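Local coordinates for protein acetyltransferase (Agrobacterium tumefaciens, PDB 2FSR) that probably transfers an acetyl group from acetyl-coenzyme A to an acceptor substrate, as GNAT-family acetyltransferases do, at residues Thr148-Ser154 against Asp182-Tyr187; Leu109-Lys113 against Ala175-Asp179. One frame throughout, in Å; residues are numbered along the deposited sequence.

Interaction 1: residues Thr148-Ser154 against Asp182-Tyr187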
loop_
_atom_site.group_PDB
_atom_site.type_symbol
_atom_site.label_atom_id
_atom_site.label_comp_id
_atom_site.label_asym_id
_atom_site.label_seq_id
_atom_site.Cartn_x
_atom_site.Cartn_y
_atom_site.Cartn_z
ATOM N N THR A 148 0.309 -15.706 2.487
ATOM C CA THR A 148 -0.185 -14.858 3.579
ATOM C C THR A 148 0.125 -13.405 3.257
ATOM O O THR A 148 0.850 -13.117 2.306
ATOM C CB THR A 148 0.428 -15.253 4.972
ATOM O OG1 THR A 148 -0.280 -14.578 6.028
ATOM C CG2 THR A 148 1.913 -14.906 5.065
ATOM N N LEU A 149 -0.408 -12.507 4.073
ATOM C CA LEU A 149 -0.163 -11.072 3.941
ATOM C C LEU A 149 -0.449 -10.449 5.314
ATOM O O LEU A 149 -1.337 -10.930 6.044
ATOM C CB LEU A 149 -1.110 -10.513 2.884
ATOM C CG LEU A 149 -0.887 -9.143 2.287
ATOM C CD1 LEU A 149 0.508 -8.965 1.626
ATOM C CD2 LEU A 149 -2.008 -8.910 1.261
ATOM N N VAL A 150 0.309 -9.420 5.697
ATOM C CA VAL A 150 0.119 -8.769 7.010
ATOM C C VAL A 150 -0.008 -7.259 6.859
ATOM O O VAL A 150 0.278 -6.721 5.807
ATOM C CB VAL A 150 1.252 -9.080 8.023
ATOM C CG1 VAL A 150 1.374 -10.585 8.268
ATOM C CG2 VAL A 150 2.570 -8.528 7.519
ATOM N N SER A 151 -0.447 -6.595 7.922
ATOM C CA SER A 151 -0.282 -5.142 8.056
ATOM C C SER A 151 0.298 -4.827 9.426
ATOM O O SER A 151 -0.187 -5.346 10.441
ATOM C CB SER A 151 -1.629 -4.427 7.903
ATOM O OG SER A 151 -2.159 -4.524 6.607
ATOM N N TYR A 152 1.329 -3.972 9.474
ATOM C CA TYR A 152 1.895 -3.488 10.749
ATOM C C TYR A 152 1.161 -2.211 11.126
ATOM O O TYR A 152 1.147 -1.252 10.343
ATOM C CB TYR A 152 3.420 -3.246 10.649
ATOM C CG TYR A 152 4.143 -4.502 10.188
ATOM C CD1 TYR A 152 4.018 -5.692 10.900
ATOM C CD2 TYR A 152 4.928 -4.508 9.035
ATOM C CE1 TYR A 152 4.655 -6.857 10.471
ATOM C CE2 TYR A 152 5.574 -5.671 8.608
ATOM C CZ TYR A 152 5.424 -6.837 9.325
ATOM O OH TYR A 152 6.032 -7.996 8.918
ATOM N N VAL A 153 0.555 -2.209 12.311
ATOM C CA VAL A 153 -0.288 -1.078 12.744
ATOM C C VAL A 153 0.070 -0.701 14.184
ATOM O O VAL A 153 0.129 -1.566 15.050
ATOM C CB VAL A 153 -1.810 -1.461 12.668
ATOM C CG1 VAL A 153 -2.713 -0.296 13.129
ATOM C CG2 VAL A 153 -2.205 -1.913 11.280
ATOM N N SER A 154 0.345 0.577 14.439
ATOM C CA SER A 154 0.623 1.024 15.813
ATOM C C SER A 154 -0.643 0.899 16.683
ATOM O O SER A 154 -1.742 1.164 16.185
ATOM C CB SER A 154 1.185 2.453 15.812
ATOM O OG SER A 154 0.609 3.245 14.783
ATOM N N ASP A 182 4.225 -2.599 17.922
ATOM C CA ASP A 182 3.260 -2.701 16.824
ATOM C C ASP A 182 2.332 -3.889 16.989
ATOM O O ASP A 182 2.686 -4.898 17.616
ATOM C CB ASP A 182 3.957 -2.797 15.465
ATOM C CG ASP A 182 4.222 -1.443 14.836
ATOM O OD1 ASP A 182 3.852 -0.398 15.442
ATOM O OD2 ASP A 182 4.791 -1.426 13.715
ATOM N N LEU A 183 1.137 -3.735 16.433
ATOM C CA LEU A 183 0.226 -4.843 16.228
ATOM C C LEU A 183 0.440 -5.388 14.816
ATOM O O LEU A 183 0.874 -4.659 13.913
ATOM C CB LEU A 183 -1.219 -4.381 16.393
ATOM C CG LEU A 183 -1.539 -3.689 17.727
ATOM C CD1 LEU A 183 -3.004 -3.308 17.713
ATOM C CD2 LEU A 183 -1.188 -4.534 18.938
ATOM N N VAL A 184 0.117 -6.664 14.623
ATOM C CA VAL A 184 0.166 -7.259 13.289
ATOM C C VAL A 184 -1.178 -7.868 12.955
ATOM O O VAL A 184 -1.629 -8.802 13.631
ATOM C CB VAL A 184 1.235 -8.353 13.177
ATOM C CG1 VAL A 184 1.264 -8.920 11.774
ATOM C CG2 VAL A 184 2.602 -7.793 13.529
ATOM N N TYR A 185 -1.815 -7.325 11.930
ATOM C CA TYR A 185 -2.991 -7.954 11.345
ATOM C C TYR A 185 -2.585 -8.900 10.235
ATOM O O TYR A 185 -1.722 -8.569 9.434
ATOM C CB TYR A 185 -3.948 -6.891 10.797
ATOM C CG TYR A 185 -4.744 -6.201 11.878
ATOM C CD1 TYR A 185 -5.929 -6.761 12.321
ATOM C CD2 TYR A 185 -4.310 -5.018 12.457
ATOM C CE1 TYR A 185 -6.692 -6.153 13.297
ATOM C CE2 TYR A 185 -5.059 -4.399 13.469
ATOM C CZ TYR A 185 -6.250 -4.989 13.874
ATOM O OH TYR A 185 -6.999 -4.398 14.867
ATOM N N ARG A 186 -3.212 -10.071 10.199
ATOM C CA ARG A 186 -2.929 -11.037 9.143
ATOM C C ARG A 186 -4.178 -11.323 8.309
ATOM O O ARG A 186 -5.290 -11.414 8.858
ATOM C CB ARG A 186 -2.365 -12.331 9.727
ATOM C CG ARG A 186 -1.917 -13.332 8.651
ATOM C CD ARG A 186 -1.248 -14.566 9.240
ATOM N NE ARG A 186 -0.102 -14.252 10.080
ATOM C CZ ARG A 186 1.144 -14.023 9.633
ATOM N NH1 ARG A 186 1.422 -14.063 8.332
ATOM N NH2 ARG A 186 2.113 -13.758 10.498
ATOM N N TYR A 187 -3.985 -11.423 6.990
ATOM C CA TYR A 187 -5.074 -11.696 6.042
ATOM C C TYR A 187 -4.874 -13.056 5.420
ATOM O O TYR A 187 -3.737 -13.491 5.235
ATOM C CB TYR A 187 -5.102 -10.652 4.906
ATOM C CG TYR A 187 -4.991 -9.243 5.411
ATOM C CD1 TYR A 187 -6.088 -8.590 5.972
ATOM C CD2 TYR A 187 -3.788 -8.568 5.349
ATOM C CE1 TYR A 187 -5.975 -7.304 6.466
ATOM C CE2 TYR A 187 -3.653 -7.285 5.832
ATOM C CZ TYR A 187 -4.755 -6.640 6.382
ATOM O OH TYR A 187 -4.657 -5.359 6.873
HETATM O O HOH W 1 -2.572 -15.831 6.121
#

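Interaction 2: residues Leu109-Lys113 against Ala175-Asp179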
loop_
_atom_site.group_PDB
_atom_site.type_symbol
_atom_site.label_atom_id
_atom_site.label_comp_id
_atom_site.label_asym_id
_atom_site.label_seq_id
_atom_site.Cartn_x
_atom_site.Cartn_y
_atom_site.Cartn_z
ATOM N N LEU A 109 13.365 -4.482 5.429
ATOM C CA LEU A 109 12.727 -3.715 6.495
ATOM C C LEU A 109 11.364 -4.274 6.876
ATOM O O LEU A 109 10.738 -3.770 7.797
ATOM C CB LEU A 109 12.601 -2.240 6.092
ATOM C CG LEU A 109 13.875 -1.547 5.611
ATOM C CD1 LEU A 109 13.569 -0.065 5.360
ATOM C CD2 LEU A 109 14.977 -1.720 6.624
ATOM N N PHE A 110 10.941 -5.326 6.176
ATOM C CA PHE A 110 9.612 -5.937 6.417
ATOM C C PHE A 110 9.736 -7.437 6.649
ATOM O O PHE A 110 10.041 -8.184 5.714
ATOM C CB PHE A 110 8.701 -5.676 5.217
ATOM C CG PHE A 110 8.320 -4.245 5.067
ATOM C CD1 PHE A 110 7.129 -3.761 5.610
ATOM C CD2 PHE A 110 9.168 -3.354 4.400
ATOM C CE1 PHE A 110 6.792 -2.406 5.496
ATOM C CE2 PHE A 110 8.832 -1.992 4.288
ATOM C CZ PHE A 110 7.646 -1.528 4.820
ATOM N N PRO A 111 9.511 -7.893 7.898
ATOM C CA PRO A 111 9.670 -9.346 8.156
ATOM C C PRO A 111 8.765 -10.265 7.331
ATOM O O PRO A 111 9.139 -11.407 7.066
ATOM C CB PRO A 111 9.353 -9.471 9.654
ATOM C CG PRO A 111 9.637 -8.106 10.212
ATOM C CD PRO A 111 9.265 -7.132 9.137
ATOM N N GLU A 112 7.580 -9.774 6.947
ATOM C CA GLU A 112 6.683 -10.464 6.041
ATOM C C GLU A 112 6.126 -9.458 5.035
ATOM O O GLU A 112 6.170 -8.241 5.300
ATOM C CB GLU A 112 5.537 -11.094 6.842
ATOM C CG GLU A 112 6.015 -12.241 7.760
ATOM C CD GLU A 112 4.860 -12.980 8.430
ATOM O OE1 GLU A 112 4.451 -12.548 9.528
ATOM O OE2 GLU A 112 4.358 -13.954 7.828
ATOM N N LYS A 113 5.614 -9.964 3.910
ATOM C CA LYS A 113 4.972 -9.098 2.886
ATOM C C LYS A 113 3.800 -8.371 3.518
ATOM O O LYS A 113 2.949 -8.987 4.149
ATOM C CB LYS A 113 4.565 -9.884 1.642
ATOM C CG LYS A 113 5.756 -10.448 0.865
ATOM C CD LYS A 113 5.307 -11.130 -0.415
ATOM C CE LYS A 113 6.475 -11.761 -1.161
ATOM N NZ LYS A 113 7.468 -10.769 -1.685
ATOM N N ALA A 175 3.372 -13.042 15.226
ATOM C CA ALA A 175 4.023 -12.595 13.995
ATOM C C ALA A 175 5.262 -11.768 14.323
ATOM O O ALA A 175 5.246 -10.975 15.274
ATOM C CB ALA A 175 3.061 -11.778 13.128
ATOM N N PRO A 176 6.331 -11.928 13.527
ATOM C CA PRO A 176 7.492 -11.079 13.715
ATOM C C PRO A 176 7.169 -9.635 13.333
ATOM O O PRO A 176 6.240 -9.376 12.572
ATOM C CB PRO A 176 8.523 -11.664 12.733
ATOM C CG PRO A 176 7.723 -12.317 11.688
ATOM C CD PRO A 176 6.510 -12.872 12.404
ATOM N N ARG A 177 7.949 -8.704 13.863
ATOM C CA ARG A 177 7.698 -7.291 13.636
ATOM C C ARG A 177 8.951 -6.546 14.056
ATOM O O ARG A 177 9.646 -6.955 14.992
ATOM C CB ARG A 177 6.490 -6.810 14.463
ATOM C CG ARG A 177 6.669 -6.903 15.978
ATOM C CD ARG A 177 5.325 -6.968 16.701
ATOM N NE ARG A 177 4.685 -8.260 16.471
ATOM C CZ ARG A 177 3.403 -8.543 16.678
ATOM N NH1 ARG A 177 2.544 -7.631 17.124
ATOM N NH2 ARG A 177 2.969 -9.762 16.414
ATOM N N SER A 178 9.209 -5.430 13.383
ATOM C CA SER A 178 10.388 -4.616 13.648
ATOM C C SER A 178 10.254 -3.742 14.891
ATOM O O SER A 178 11.246 -3.483 15.578
ATOM C CB SER A 178 10.707 -3.758 12.428
ATOM O OG SER A 178 10.844 -4.571 11.278
ATOM N N ASP A 179 9.031 -3.286 15.165
ATOM C CA ASP A 179 8.725 -2.504 16.358
ATOM C C ASP A 179 7.920 -3.379 17.319
ATOM O O ASP A 179 6.792 -3.758 17.004
ATOM C CB ASP A 179 7.956 -1.235 15.965
ATOM C CG ASP A 179 7.655 -0.315 17.153
ATOM O OD1 ASP A 179 7.705 -0.749 18.335
ATOM O OD2 ASP A 179 7.346 0.860 16.878
HETATM O O HOH W 2 12.256 -2.747 9.781
HETATM O O HOH W 3 5.060 -10.052 10.193
#

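Interaction 1: residues Thr148-Ser154 against Asp182-Tyr187
Tyr-187 reaches back across the strand pair to Ser-151, where its OH donates a short hydrogen bond of 2.6 Å to OG, which lies at the edge of the ring, in its plane. On the same face Val-153 CG2 meets the edge of the Tyr-185 ring at CD2, 3.9 Å away. Arg-186 works on the other face. A bend at chi3 (-57°) turns its chain back over the neighbouring strand; NH1 then donates to Thr-148 OG1 at 2.9 Å, in the guanidinium plane, while Val-150 CG1 lies over one face of the group. A water also bonds to Thr-148 OG1 and donates to Tyr-187 O, bridging the segments. Further along this face, Val-184 CG2 sits 3.7 Å from Tyr-152 CD1 at the ring edge. Between the two faces runs the antiparallel backbone ladder, with Val-153 and Leu-183 exchanging two hydrogen bonds and Ser-151 and Tyr-185 two more. In the next shell, Leu-115 O is a second partner of the buried Ser-151 OG, salt bridges to Glu-112 and Asp-172 take up NH2 and NE of Arg-186 and should fix its rotation, and the Tyr-152 hydroxyl bonds to the backbone N of Glu-112. Helix 158-166 packs against Val-153, Tyr-185 and Tyr-187. Strands 149-153 and 183-187, separated in sequence by that helix and the short strand 170-171, which pairs with the other side of 183-187, form the antiparallel C-terminal pairing characteristic of the GNAT fold.

Interaction 2: residues Leu109-Lys113 against Ala175-Asp179
Pro-111 and Pro-176 supply the apolar part of this loop-to-loop contact: CB of Pro-111 stands 3.9 Å from CG of Pro-176. The Pro-111 ring also reaches along the opposing chain, its CG packing near Arg-177 CA. Glu-112 runs across Pro-176 at about a right angle, bringing OE1 to 3.6 Å from Pro-176 CD and near the methyl of Ala-175. With CG anti to the carbonyl carbon and beside the backbone N (chi1 -67°), and the chain extended beyond it, the carboxylate is set beside the CD edge of Pro-176.

The two segments run in nearly opposite directions, 174° apart, yet no direct hydrogen bond joins them. Both are loops between strands of the GNAT fold: residues 109-113 lead into strand 114-119, while the loop holding residues 175-179 connects strand 170-171 to strand 183-187.

Water takes over the polar bridging. One molecule donates to Leu-109 O at 2.7 Å; its link to Ser-178 OG belongs to one of two conformers of that serine and is less certain. The other donates to Glu-112 OE1 and to Pro-176 O. OE1 thus has a water as well as its outside partner, Arg-186.

Within 175-179, Arg-177 turns away from the other loop and grips the carbonyl of Ala-175 side-on. NE and NH2 both donate to that one oxygen, Ala-175 O, NH2 at 2.8 Å, with the acceptor close to the guanidinium plane. NH1 probably bonds to Asp-182 O, and NH2 has a further partner in Asp-172 O, which ties the loop to the chain on both sides of it.

In the fold
Strand pairing and loop packing divide the work between these neighbouring contacts, whose centres are about 9 Å apart. Interaction 1 is the more buried, built on a regular backbone ladder with side chains on both faces; interaction 2 lies at the surface, with proline contacts and bridging waters in place of direct bonds. The two are bound together through the polar ends of Arg-186 and Arg-177, each of which finds a partner in the other contact, and Val-184 CG2 also packs on the Arg-177 guanidinium. Interaction 1 pairs strands 149-153 and 183-187, while interaction 2 lays the loop leading into strand 114-119 against the loop leading into 183-187.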